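Keto/oxoacid ferredoxin oxidoreductase, gamma subunit (Geobacter sulfurreducens, PDB 3ON3) probably serves as the gamma subunit of an oxidoreductase that oxidises keto/oxoacids with ferredoxin as electron acceptor. Local coordinates at residues B[16-21]-B[75-80]; B[22-27]-B[156-161]; B[92-97]-B[141-146]; B[113-118]-B[132-137]. All coordinates share one frame; numbering follows the deposited sequence.

Contact 1: B[16-21]-B[75-80]; sequences QGLILA and LALTQE. With SO4 (sulfate ion), chain D.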
loop_
_atom_site.group_PDB
_atom_site.type_symbol
_atom_site.label_atom_id
_atom_site.label_comp_id
_atom_site.label_asym_id
_atom_site.label_seq_id
_atom_site.Cartn_x
_atom_site.Cartn_y
_atom_site.Cartn_z
ATOM N N GLN B 16 -1.025 4.295 -11.868
ATOM C CA GLN B 16 0.183 3.618 -12.357
ATOM C C GLN B 16 0.722 2.480 -11.474
ATOM O O GLN B 16 1.676 1.780 -11.858
ATOM C CB GLN B 16 1.269 4.636 -12.707
ATOM C CG GLN B 16 0.966 5.370 -14.007
ATOM C CD GLN B 16 2.009 6.419 -14.360
ATOM O OE1 GLN B 16 2.693 6.962 -13.493
ATOM N NE2 GLN B 16 2.135 6.703 -15.643
ATOM N N GLY B 17 0.091 2.279 -10.318
ATOM C CA GLY B 17 0.473 1.213 -9.403
ATOM C C GLY B 17 1.681 1.532 -8.537
ATOM O O GLY B 17 2.475 0.660 -8.201
ATOM N N LEU B 18 1.807 2.799 -8.166
ATOM C CA LEU B 18 2.927 3.278 -7.371
ATOM C C LEU B 18 2.902 2.732 -5.948
ATOM O O LEU B 18 3.950 2.562 -5.326
ATOM C CB LEU B 18 2.918 4.807 -7.334
ATOM C CG LEU B 18 2.984 5.596 -8.650
ATOM C CD1 LEU B 18 4.221 5.231 -9.453
ATOM C CD2 LEU B 18 1.728 5.375 -9.479
ATOM N N ILE B 19 1.701 2.494 -5.425
ATOM C CA ILE B 19 1.553 2.004 -4.062
ATOM C C ILE B 19 2.061 0.583 -4.026
ATOM O O ILE B 19 2.842 0.212 -3.149
ATOM C CB ILE B 19 0.079 2.021 -3.608
ATOM C CG1 ILE B 19 -0.436 3.461 -3.504
ATOM C CG2 ILE B 19 -0.108 1.254 -2.270
ATOM C CD1 ILE B 19 -1.894 3.551 -3.101
ATOM N N LEU B 20 1.616 -0.206 -4.999
ATOM C CA LEU B 20 2.019 -1.598 -5.084
ATOM C C LEU B 20 3.540 -1.673 -5.174
ATOM O O LEU B 20 4.168 -2.454 -4.458
ATOM C CB LEU B 20 1.351 -2.320 -6.269
ATOM C CG LEU B 20 1.838 -3.765 -6.454
ATOM C CD1 LEU B 20 1.744 -4.503 -5.125
ATOM C CD2 LEU B 20 1.100 -4.521 -7.571
ATOM N N ALA B 21 4.133 -0.845 -6.028
ATOM C CA ALA B 21 5.594 -0.864 -6.171
ATOM C C ALA B 21 6.246 -0.591 -4.828
ATOM O O ALA B 21 7.181 -1.278 -4.429
ATOM C CB ALA B 21 6.068 0.156 -7.214
ATOM N N LEU B 75 11.858 7.544 -8.629
ATOM C CA LEU B 75 11.271 7.165 -9.896
ATOM C C LEU B 75 10.262 8.223 -10.298
ATOM O O LEU B 75 9.460 8.628 -9.483
ATOM C CB LEU B 75 10.550 5.830 -9.771
ATOM C CG LEU B 75 9.669 5.578 -10.997
ATOM C CD1 LEU B 75 10.530 5.243 -12.214
ATOM C CD2 LEU B 75 8.655 4.473 -10.728
ATOM N N ALA B 76 10.308 8.657 -11.552
ATOM C CA ALA B 76 9.297 9.551 -12.109
ATOM C C ALA B 76 8.819 9.038 -13.466
ATOM O O ALA B 76 9.562 9.052 -14.444
ATOM C CB ALA B 76 9.840 10.980 -12.236
ATOM N N LEU B 77 7.570 8.596 -13.527
ATOM C CA LEU B 77 7.029 8.059 -14.771
ATOM C C LEU B 77 6.427 9.155 -15.667
ATOM O O LEU B 77 6.174 8.928 -16.856
ATOM C CB LEU B 77 6.000 6.956 -14.478
ATOM C CG LEU B 77 6.554 5.606 -13.989
ATOM C CD1 LEU B 77 5.421 4.643 -13.626
ATOM C CD2 LEU B 77 7.502 4.978 -15.025
ATOM N N THR B 78 6.207 10.336 -15.088
ATOM C CA THR B 78 5.676 11.489 -15.826
ATOM C C THR B 78 6.507 12.748 -15.592
ATOM O O THR B 78 7.134 12.893 -14.543
ATOM C CB THR B 78 4.218 11.823 -15.416
ATOM O OG1 THR B 78 4.207 12.384 -14.097
ATOM C CG2 THR B 78 3.330 10.580 -15.461
ATOM N N GLN B 79 6.501 13.646 -16.574
ATOM C CA GLN B 79 7.159 14.965 -16.486
ATOM C C GLN B 79 6.736 15.741 -15.241
ATOM O O GLN B 79 7.558 16.304 -14.517
ATOM C CB GLN B 79 6.839 15.799 -17.735
ATOM C CG GLN B 79 7.617 17.109 -17.839
ATOM C CD GLN B 79 9.108 16.880 -17.979
ATOM O OE1 GLN B 79 9.574 16.360 -18.989
ATOM N NE2 GLN B 79 9.866 17.270 -16.962
ATOM N N GLU B 80 5.428 15.765 -15.029
ATOM C CA GLU B 80 4.787 16.286 -13.822
ATOM C C GLU B 80 5.410 15.784 -12.514
ATOM O O GLU B 80 5.729 16.570 -11.629
ATOM C CB GLU B 80 3.301 15.922 -13.851
ATOM C CG GLU B 80 2.493 16.617 -14.961
ATOM C CD GLU B 80 3.054 16.399 -16.382
ATOM O OE1 GLU B 80 3.725 15.367 -16.639
ATOM O OE2 GLU B 80 2.812 17.275 -17.249
HETATM S S SO4 D . -1.986 3.613 -7.372
HETATM O O1 SO4 D . -2.318 3.050 -8.676
HETATM O O2 SO4 D . -2.407 2.661 -6.349
HETATM O O3 SO4 D . -0.555 3.840 -7.244
HETATM O O4 SO4 D . -2.661 4.895 -7.179
#

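Contact 2: B[22-27]-B[156-161]; sequences GVIMAE and LSRVPE. With SO4 (sulfate ion), chain C.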
loop_
_atom_site.group_PDB
_atom_site.type_symbol
_atom_site.label_atom_id
_atom_site.label_comp_id
_atom_site.label_asym_id
_atom_site.label_seq_id
_atom_site.Cartn_x
_atom_site.Cartn_y
_atom_site.Cartn_z
ATOM N N GLY B 22 5.749 0.425 -4.139
ATOM C CA GLY B 22 6.221 0.755 -2.813
ATOM C C GLY B 22 6.078 -0.430 -1.885
ATOM O O GLY B 22 7.005 -0.782 -1.148
ATOM N N VAL B 23 4.911 -1.058 -1.924
ATOM C CA VAL B 23 4.660 -2.205 -1.066
ATOM C C VAL B 23 5.611 -3.379 -1.365
ATOM O O VAL B 23 6.225 -3.938 -0.454
ATOM C CB VAL B 23 3.211 -2.659 -1.145
ATOM C CG1 VAL B 23 3.088 -4.064 -0.579
ATOM C CG2 VAL B 23 2.305 -1.660 -0.405
ATOM N N ILE B 24 5.720 -3.740 -2.640
ATOM C CA ILE B 24 6.677 -4.748 -3.085
ATOM C C ILE B 24 8.117 -4.467 -2.608
ATOM O O ILE B 24 8.785 -5.352 -2.057
ATOM C CB ILE B 24 6.637 -4.895 -4.611
ATOM C CG1 ILE B 24 5.287 -5.472 -5.041
ATOM C CG2 ILE B 24 7.778 -5.778 -5.095
ATOM C CD1 ILE B 24 5.080 -5.490 -6.530
HETATM N N MSE B 25 8.579 -3.230 -2.786
HETATM C CA MSE B 25 9.910 -2.845 -2.310
HETATM C C MSE B 25 10.074 -3.005 -0.804
HETATM O O MSE B 25 11.126 -3.452 -0.345
HETATM C CB MSE B 25 10.252 -1.399 -2.692
HETATM C CG MSE B 25 10.971 -1.236 -4.008
HETATM SE SE MSE B 25 12.791 -1.956 -4.070
HETATM C CE MSE B 25 13.252 -1.741 -2.198
ATOM N N ALA B 26 9.054 -2.613 -0.035
ATOM C CA ALA B 26 9.104 -2.723 1.419
ATOM C C ALA B 26 9.176 -4.190 1.890
ATOM O O ALA B 26 9.930 -4.525 2.811
ATOM C CB ALA B 26 7.895 -1.980 2.075
ATOM N N GLU B 27 8.385 -5.054 1.259
ATOM C CA GLU B 27 8.356 -6.481 1.601
ATOM C C GLU B 27 9.602 -7.242 1.103
ATOM O O GLU B 27 10.027 -8.222 1.719
ATOM C CB GLU B 27 7.045 -7.117 1.112
ATOM C CG GLU B 27 5.811 -6.617 1.902
ATOM C CD GLU B 27 4.460 -6.954 1.267
ATOM O OE1 GLU B 27 4.432 -7.483 0.139
ATOM O OE2 GLU B 27 3.413 -6.669 1.904
ATOM N N LEU B 156 6.561 -11.461 -7.132
ATOM C CA LEU B 156 5.756 -12.593 -7.566
ATOM C C LEU B 156 4.688 -12.998 -6.547
ATOM O O LEU B 156 3.710 -13.618 -6.898
ATOM C CB LEU B 156 6.661 -13.771 -7.930
ATOM C CG LEU B 156 7.658 -13.433 -9.043
ATOM C CD1 LEU B 156 8.692 -14.538 -9.216
ATOM C CD2 LEU B 156 6.925 -13.160 -10.344
ATOM N N SER B 157 4.880 -12.627 -5.291
ATOM C CA SER B 157 3.907 -12.951 -4.259
ATOM C C SER B 157 2.708 -11.996 -4.291
ATOM O O SER B 157 1.663 -12.280 -3.695
ATOM C CB SER B 157 4.564 -12.932 -2.880
ATOM O OG SER B 157 5.694 -13.781 -2.865
ATOM N N ARG B 158 2.854 -10.880 -5.003
ATOM C CA ARG B 158 1.782 -9.886 -5.119
ATOM C C ARG B 158 1.140 -9.884 -6.510
ATOM O O ARG B 158 0.599 -8.887 -6.958
ATOM C CB ARG B 158 2.330 -8.491 -4.798
ATOM C CG ARG B 158 2.758 -8.330 -3.355
ATOM C CD ARG B 158 1.677 -7.619 -2.607
ATOM N NE ARG B 158 1.864 -7.577 -1.165
ATOM C CZ ARG B 158 0.844 -7.489 -0.318
ATOM N NH1 ARG B 158 -0.391 -7.462 -0.796
ATOM N NH2 ARG B 158 1.048 -7.443 0.987
ATOM N N VAL B 159 1.172 -11.021 -7.177
ATOM C CA VAL B 159 0.751 -11.102 -8.560
ATOM C C VAL B 159 -0.088 -12.370 -8.695
ATOM O O VAL B 159 0.128 -13.329 -7.970
ATOM C CB VAL B 159 2.023 -11.144 -9.469
ATOM C CG1 VAL B 159 1.855 -12.076 -10.661
ATOM C CG2 VAL B 159 2.469 -9.723 -9.875
ATOM N N PRO B 160 -1.065 -12.370 -9.609
ATOM C CA PRO B 160 -1.913 -13.550 -9.797
ATOM C C PRO B 160 -1.153 -14.630 -10.546
ATOM O O PRO B 160 -0.324 -14.314 -11.409
ATOM C CB PRO B 160 -3.060 -13.037 -10.685
ATOM C CG PRO B 160 -2.905 -11.540 -10.740
ATOM C CD PRO B 160 -1.456 -11.262 -10.495
ATOM N N GLU B 161 -1.460 -15.883 -10.231
ATOM C CA GLU B 161 -0.825 -17.030 -10.839
ATOM C C GLU B 161 -0.932 -16.984 -12.346
ATOM O O GLU B 161 -0.021 -17.416 -13.052
ATOM C CB GLU B 161 -1.456 -18.328 -10.329
ATOM C CG GLU B 161 -0.778 -19.576 -10.916
ATOM C CD GLU B 161 -1.268 -20.885 -10.306
ATOM O OE1 GLU B 161 -1.389 -20.961 -9.069
ATOM O OE2 GLU B 161 -1.518 -21.845 -11.064
HETATM S S SO4 C . -2.369 -7.715 2.399
HETATM O O1 SO4 C . -2.613 -6.912 1.210
HETATM O O2 SO4 C . -3.538 -8.537 2.650
HETATM O O3 SO4 C . -1.214 -8.575 2.146
HETATM O O4 SO4 C . -2.084 -6.894 3.570
#

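Contact 3: B[92-97]-B[141-146]; sequences GGVLLV and ALTGVV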
loop_
_atom_site.group_PDB
_atom_site.type_symbol
_atom_site.label_atom_id
_atom_site.label_comp_id
_atom_site.label_asym_id
_atom_site.label_seq_id
_atom_site.Cartn_x
_atom_site.Cartn_y
_atom_site.Cartn_z
ATOM N N GLY B 92 23.546 13.610 -6.433
ATOM C CA GLY B 92 24.192 12.336 -6.685
ATOM C C GLY B 92 23.243 11.170 -6.453
ATOM O O GLY B 92 23.630 10.007 -6.571
ATOM N N GLY B 93 21.991 11.481 -6.121
ATOM C CA GLY B 93 20.991 10.457 -5.888
ATOM C C GLY B 93 20.566 9.825 -7.192
ATOM O O GLY B 93 20.857 10.338 -8.268
ATOM N N VAL B 94 19.877 8.693 -7.087
ATOM C CA VAL B 94 19.418 7.941 -8.248
ATOM C C VAL B 94 18.159 8.561 -8.839
ATOM O O VAL B 94 17.165 8.768 -8.146
ATOM C CB VAL B 94 19.164 6.446 -7.886
ATOM C CG1 VAL B 94 18.286 5.752 -8.928
ATOM C CG2 VAL B 94 20.481 5.719 -7.736
ATOM N N LEU B 95 18.206 8.874 -10.123
ATOM C CA LEU B 95 17.041 9.438 -10.776
ATOM C C LEU B 95 16.648 8.568 -11.945
ATOM O O LEU B 95 17.349 8.498 -12.923
ATOM C CB LEU B 95 17.305 10.871 -11.237
ATOM C CG LEU B 95 16.203 11.482 -12.117
ATOM C CD1 LEU B 95 14.864 11.470 -11.404
ATOM C CD2 LEU B 95 16.552 12.895 -12.581
ATOM N N LEU B 96 15.520 7.882 -11.822
ATOM C CA LEU B 96 15.033 7.010 -12.877
ATOM C C LEU B 96 13.746 7.569 -13.444
ATOM O O LEU B 96 12.758 7.766 -12.715
ATOM C CB LEU B 96 14.793 5.597 -12.334
ATOM C CG LEU B 96 14.060 4.597 -13.237
ATOM C CD1 LEU B 96 14.937 4.165 -14.437
ATOM C CD2 LEU B 96 13.609 3.389 -12.443
ATOM N N VAL B 97 13.752 7.815 -14.746
ATOM C CA VAL B 97 12.574 8.367 -15.404
ATOM C C VAL B 97 12.187 7.527 -16.613
ATOM O O VAL B 97 12.981 6.726 -17.081
ATOM C CB VAL B 97 12.793 9.852 -15.819
ATOM C CG1 VAL B 97 13.275 10.670 -14.628
ATOM C CG2 VAL B 97 13.793 9.971 -16.975
ATOM N N ALA B 141 17.867 -2.865 -9.688
ATOM C CA ALA B 141 19.148 -2.814 -10.398
ATOM C C ALA B 141 19.985 -1.592 -10.000
ATOM O O ALA B 141 21.142 -1.739 -9.601
ATOM C CB ALA B 141 18.946 -2.845 -11.909
ATOM N N LEU B 142 19.384 -0.401 -10.060
ATOM C CA LEU B 142 20.118 0.853 -9.819
ATOM C C LEU B 142 20.514 1.146 -8.366
ATOM O O LEU B 142 21.560 1.715 -8.122
ATOM C CB LEU B 142 19.358 2.061 -10.392
ATOM C CG LEU B 142 19.084 2.088 -11.896
ATOM C CD1 LEU B 142 18.130 3.214 -12.238
ATOM C CD2 LEU B 142 20.395 2.203 -12.727
ATOM N N THR B 143 19.692 0.764 -7.396
ATOM C CA THR B 143 19.975 1.128 -6.005
ATOM C C THR B 143 20.778 0.071 -5.265
ATOM O O THR B 143 21.556 0.385 -4.363
ATOM C CB THR B 143 18.676 1.387 -5.216
ATOM O OG1 THR B 143 17.853 0.207 -5.235
ATOM C CG2 THR B 143 17.909 2.552 -5.822
ATOM N N GLY B 144 20.577 -1.187 -5.652
ATOM C CA GLY B 144 21.111 -2.317 -4.919
ATOM C C GLY B 144 20.636 -2.340 -3.475
ATOM O O GLY B 144 21.311 -2.874 -2.623
ATOM N N VAL B 145 19.471 -1.764 -3.191
ATOM C CA VAL B 145 19.023 -1.683 -1.802
ATOM C C VAL B 145 18.559 -3.052 -1.274
ATOM O O VAL B 145 18.734 -3.365 -0.090
ATOM C CB VAL B 145 17.945 -0.562 -1.573
ATOM C CG1 VAL B 145 16.607 -0.929 -2.203
ATOM C CG2 VAL B 145 17.769 -0.294 -0.100
ATOM N N VAL B 146 17.985 -3.866 -2.162
ATOM C CA VAL B 146 17.578 -5.234 -1.827
ATOM C C VAL B 146 18.176 -6.195 -2.847
ATOM O O VAL B 146 18.474 -5.784 -3.974
ATOM C CB VAL B 146 16.041 -5.397 -1.831
ATOM C CG1 VAL B 146 15.410 -4.544 -0.726
ATOM C CG2 VAL B 146 15.434 -5.025 -3.199
#

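Contact 4: B[113-118]-B[132-137]; sequences TAFNII and NIVALG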
loop_
_atom_site.group_PDB
_atom_site.type_symbol
_atom_site.label_atom_id
_atom_site.label_comp_id
_atom_site.label_asym_id
_atom_site.label_seq_id
_atom_site.Cartn_x
_atom_site.Cartn_y
_atom_site.Cartn_z
ATOM N N THR B 113 19.183 7.795 -15.024
ATOM C CA THR B 113 18.955 6.742 -15.990
ATOM C C THR B 113 17.584 6.914 -16.591
ATOM O O THR B 113 16.628 7.185 -15.878
ATOM C CB THR B 113 19.040 5.344 -15.355
ATOM O OG1 THR B 113 20.358 5.150 -14.836
ATOM C CG2 THR B 113 18.739 4.264 -16.397
ATOM N N ALA B 114 17.497 6.756 -17.905
ATOM C CA ALA B 114 16.239 6.946 -18.607
ATOM C C ALA B 114 16.041 5.868 -19.657
ATOM O O ALA B 114 16.929 5.615 -20.460
ATOM C CB ALA B 114 16.202 8.339 -19.260
ATOM N N PHE B 115 14.882 5.222 -19.637
ATOM C CA PHE B 115 14.525 4.306 -20.710
ATOM C C PHE B 115 13.031 4.217 -20.859
ATOM O O PHE B 115 12.290 4.798 -20.066
ATOM C CB PHE B 115 15.191 2.914 -20.576
ATOM C CG PHE B 115 14.595 2.008 -19.516
ATOM C CD1 PHE B 115 13.604 1.093 -19.844
ATOM C CD2 PHE B 115 15.080 2.024 -18.212
ATOM C CE1 PHE B 115 13.072 0.218 -18.891
ATOM C CE2 PHE B 115 14.561 1.156 -17.237
ATOM C CZ PHE B 115 13.549 0.249 -17.578
ATOM N N ASN B 116 12.599 3.523 -21.904
ATOM C CA ASN B 116 11.185 3.421 -22.229
ATOM C C ASN B 116 10.437 2.457 -21.311
ATOM O O ASN B 116 9.924 1.440 -21.757
ATOM C CB ASN B 116 11.004 3.029 -23.700
ATOM C CG ASN B 116 11.650 1.695 -24.040
ATOM O OD1 ASN B 116 12.503 1.183 -23.303
ATOM N ND2 ASN B 116 11.248 1.127 -25.166
ATOM N N ILE B 117 10.377 2.800 -20.030
ATOM C CA ILE B 117 9.722 1.969 -19.018
ATOM C C ILE B 117 8.310 1.541 -19.395
ATOM O O ILE B 117 7.961 0.359 -19.332
ATOM C CB ILE B 117 9.631 2.695 -17.666
ATOM C CG1 ILE B 117 11.032 2.981 -17.117
ATOM C CG2 ILE B 117 8.848 1.849 -16.675
ATOM C CD1 ILE B 117 11.074 3.950 -15.925
ATOM N N ILE B 118 7.491 2.514 -19.758
ATOM C CA ILE B 118 6.088 2.249 -20.034
ATOM C C ILE B 118 5.950 1.382 -21.283
ATOM O O ILE B 118 5.146 0.460 -21.333
ATOM C CB ILE B 118 5.281 3.570 -20.175
ATOM C CG1 ILE B 118 4.835 4.071 -18.798
ATOM C CG2 ILE B 118 4.035 3.333 -20.976
ATOM C CD1 ILE B 118 5.345 5.419 -18.420
ATOM N N ASN B 132 4.791 -0.499 -13.723
ATOM C CA ASN B 132 5.324 -0.366 -12.368
ATOM C C ASN B 132 6.265 -1.501 -11.965
ATOM O O ASN B 132 7.134 -1.301 -11.129
ATOM C CB ASN B 132 4.191 -0.247 -11.346
ATOM C CG ASN B 132 3.273 -1.461 -11.337
ATOM O OD1 ASN B 132 3.078 -2.131 -12.358
ATOM N ND2 ASN B 132 2.704 -1.750 -10.179
ATOM N N ILE B 133 6.076 -2.685 -12.552
ATOM C CA ILE B 133 6.929 -3.848 -12.260
ATOM C C ILE B 133 8.248 -3.690 -12.995
ATOM O O ILE B 133 9.306 -3.920 -12.436
ATOM C CB ILE B 133 6.264 -5.214 -12.649
ATOM C CG1 ILE B 133 4.885 -5.358 -11.998
ATOM C CG2 ILE B 133 7.156 -6.406 -12.254
ATOM C CD1 ILE B 133 4.869 -5.049 -10.486
ATOM N N VAL B 134 8.169 -3.271 -14.252
ATOM C CA VAL B 134 9.359 -2.851 -14.984
ATOM C C VAL B 134 10.206 -1.851 -14.198
ATOM O O VAL B 134 11.410 -2.035 -14.042
ATOM C CB VAL B 134 9.015 -2.236 -16.321
ATOM C CG1 VAL B 134 10.315 -1.898 -17.087
ATOM C CG2 VAL B 134 8.145 -3.178 -17.124
ATOM N N ALA B 135 9.566 -0.807 -13.682
ATOM C CA ALA B 135 10.274 0.254 -12.971
ATOM C C ALA B 135 10.904 -0.286 -11.689
ATOM O O ALA B 135 11.962 0.154 -11.255
ATOM C CB ALA B 135 9.315 1.394 -12.653
ATOM N N LEU B 136 10.227 -1.249 -11.088
ATOM C CA LEU B 136 10.661 -1.843 -9.838
ATOM C C LEU B 136 11.922 -2.674 -10.073
ATOM O O LEU B 136 12.867 -2.634 -9.275
ATOM C CB LEU B 136 9.528 -2.703 -9.282
ATOM C CG LEU B 136 9.601 -3.328 -7.893
ATOM C CD1 LEU B 136 10.552 -4.538 -7.894
ATOM C CD2 LEU B 136 9.983 -2.287 -6.846
ATOM N N GLY B 137 11.934 -3.415 -11.176
ATOM C CA GLY B 137 13.127 -4.152 -11.593
ATOM C C GLY B 137 14.264 -3.175 -11.848
ATOM O O GLY B 137 15.419 -3.385 -11.440
#

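Contact 1: B[16-21]-B[75-80]
At the glycine-rich turn joining strand 6-12 to helix 18-32, the side chain of Gln-16 reaches across to Leu-77 and Thr-78, just past the end of strand 71-76. The two longer side chains run alongside one another in opposite directions, and Gln-16 OE1 comes within 3.5 Å of Leu-77 CB. Gln-16 NE2 lies 4.1 Å from the methyl carbon CG2 of Thr-78. Beyond CG the glutamine chain is extended (chi2 178°), which carries its amide over to the strand end. The amide meets only carbon atoms across this contact; its OE1 accepts a hydrogen bond from Ala-13 N, within its own turn. Deeper in, Leu-18 CD1 faces Leu-77 CD1 at 4.4 Å, a looser apolar touch that extends the packing to the first turn of the helix. Thr-78 has its own task as N-cap of helix 79-85, where OG1 accepts from Ala-81 N.

The helix start also grips a sulfate, probably from the crystallisation liquor. Gly-17 N, at the N-cap position, donates to sulfate O1 at 3.0 Å (142°), and Ile-19 N donates to sulfate O3 at 3.2 Å (156°). The bond from Leu-18 N to the same O3 is bent and weak. Arg-158 NH1 of the second subunit also donates to the ion, which thus lies between the chains. Backbone N-H groups converging on an anion from a glycine-rich turn after a strand are characteristic of the phosphate-type anion sites at helix N-termini in alpha/beta folds.

Contact 2: B[22-27]-B[156-161]
Glu-27 and Arg-158 carry the charged part of this contact, a two-pronged salt bridge between helix 18-32 and the loop leaving helix 148-157. Arg-158 approaches side-on: NE donates to Glu-27 OE1 at 2.9 Å and 170°, in the guanidinium plane, while NH2 donates to Glu-27 OE2 at 2.7 Å, tilted somewhat from it. Both oxygens use their syn lone pairs. The two bonds, one to each oxygen, would restrain rotation of the guanidinium, and the two planes are nearly coplanar (23° apart). OE2 also bonds Tyr-43 OH of the second subunit.

Carbon contacts from helix 18-32 accompany the bridge. Val-23 CG1 lies over one guanidinium face, 3.8 Å from Arg-158 NE, and Ile-24 CG1 runs past Arg-158 CG at 4.2 Å.

Anion binding occupies another edge of the guanidinium. Arg-158 NH1 donates to O1 of a sulfate, probably a crystallisation ion, at 3.0 Å, and NH2 donates to sulfate O3 at 2.8 Å; the sulfur lies near the guanidinium plane. Gly-17 N of the second subunit binds the same ion. Arginine and helix start together form an anion site shared between the two subunits, consistent with a pocket suited to a phosphate-like group.

Contact 3: B[92-97]-B[141-146]
Leu-142 packs against Val-94 and Leu-96, two residues of strand 93-98 whose side chains emerge on the same face of the sheet while that of Leu-95 between them points away. This is the close part of the contact. Leu-142 CD1 meets Leu-96 CD1 at 4.0 Å, the two side chains crossing at about a right angle, and Leu-142 CB lies 4.1 Å from Val-94 CG1. With CG swung anti to the backbone N (chi1 170°), the side chain of Leu-96 lays both CB and CD1 against the same methyl of Leu-142. Thr-113, from the neighbouring strand 111-115, also touches Leu-142.

The other side is looser. Thr-143 brings only its methyl near the strand, with CG2 at 4.5 Å from Val-94 CG1, and its hydroxyl serves the helix end instead. OG1 accepts from Val-145 N at 3.3 Å and 158°, forming an ST turn, and it also bonds Met-139 O one helical turn back. Between the two partners of that turn, Gly-144, the first residue to leave the helix, has positive phi and lies on the surface of the assembly.

Alternate strand residues packed against a helix leucine are the helix-on-sheet packing of an alpha/beta fold, here at the C-terminal end of helix 131-143.

Contact 4: B[113-118]-B[132-137]
Val-134 is touched by the ring of Phe-115 and by the CG2 methyl of Ile-117, which branches from CB. Its CG1 sits at the edge of the aromatic ring, near the ring plane, 3.9 Å from Phe-115 CZ. The same methyl lies 4.0 Å from Ile-117 CG2, and Val-134 CG1 is put there by standing anti to its own backbone N (chi1 -176°). Ile-117 CG2 also meets Ala-135 CB at 4.1 Å, one residue along helix 131-143. The contact is one of van der Waals packing, without a hydrogen bond across it; the carbonyl O of Ile-117 also rests against Val-134 CG1.

Next comes what sets these groups. Ile-117 CG1 lies over one face of the Phe-115 ring, 3.7 Å above its plane and displaced toward the rim, so Phe-115 and Ile-117 pack on each other as well as on Val-134. The chain turns sharply between them: Asn-116 is the centre of an inverse gamma turn, marked by a weak bond of 2.8 Å from Ile-117 N to Phe-115 O. Further out, Asp-98 OD2 bonds Ile-118 N in the first turn of helix 117-125.

The whole cluster is buried where strand 111-115 leads into helix 117-125, with helix 131-143 alongside, strand 93-98 touching through Leu-96, and helix 164-181 reaching Phe-115 through Lys-177.

In the fold
Helix 131-143 serves contacts 3 and 4, whose centres are about 12 Å apart; both rest on carbon packing, but contact 4 is fully buried and contact 3 only partly. Helix 18-32 carries contacts 1 and 2, and here polar chemistry enters: each adjoins a sulfate bound jointly by Arg-158 of one chain and the helix start of the other. Contact 1 is partly buried, about 7 Å from the chain centre; contact 2 lies about 13 Å out against the second subunit, pairing buried helix residues with an exposed Arg-158. Leu-77 packs on Ile-117, linking contacts 1 and 4. Contacts 1, 3 and 4 each draw a segment from neighbouring strands 71-76, 93-98 and 111-115 of one sheet.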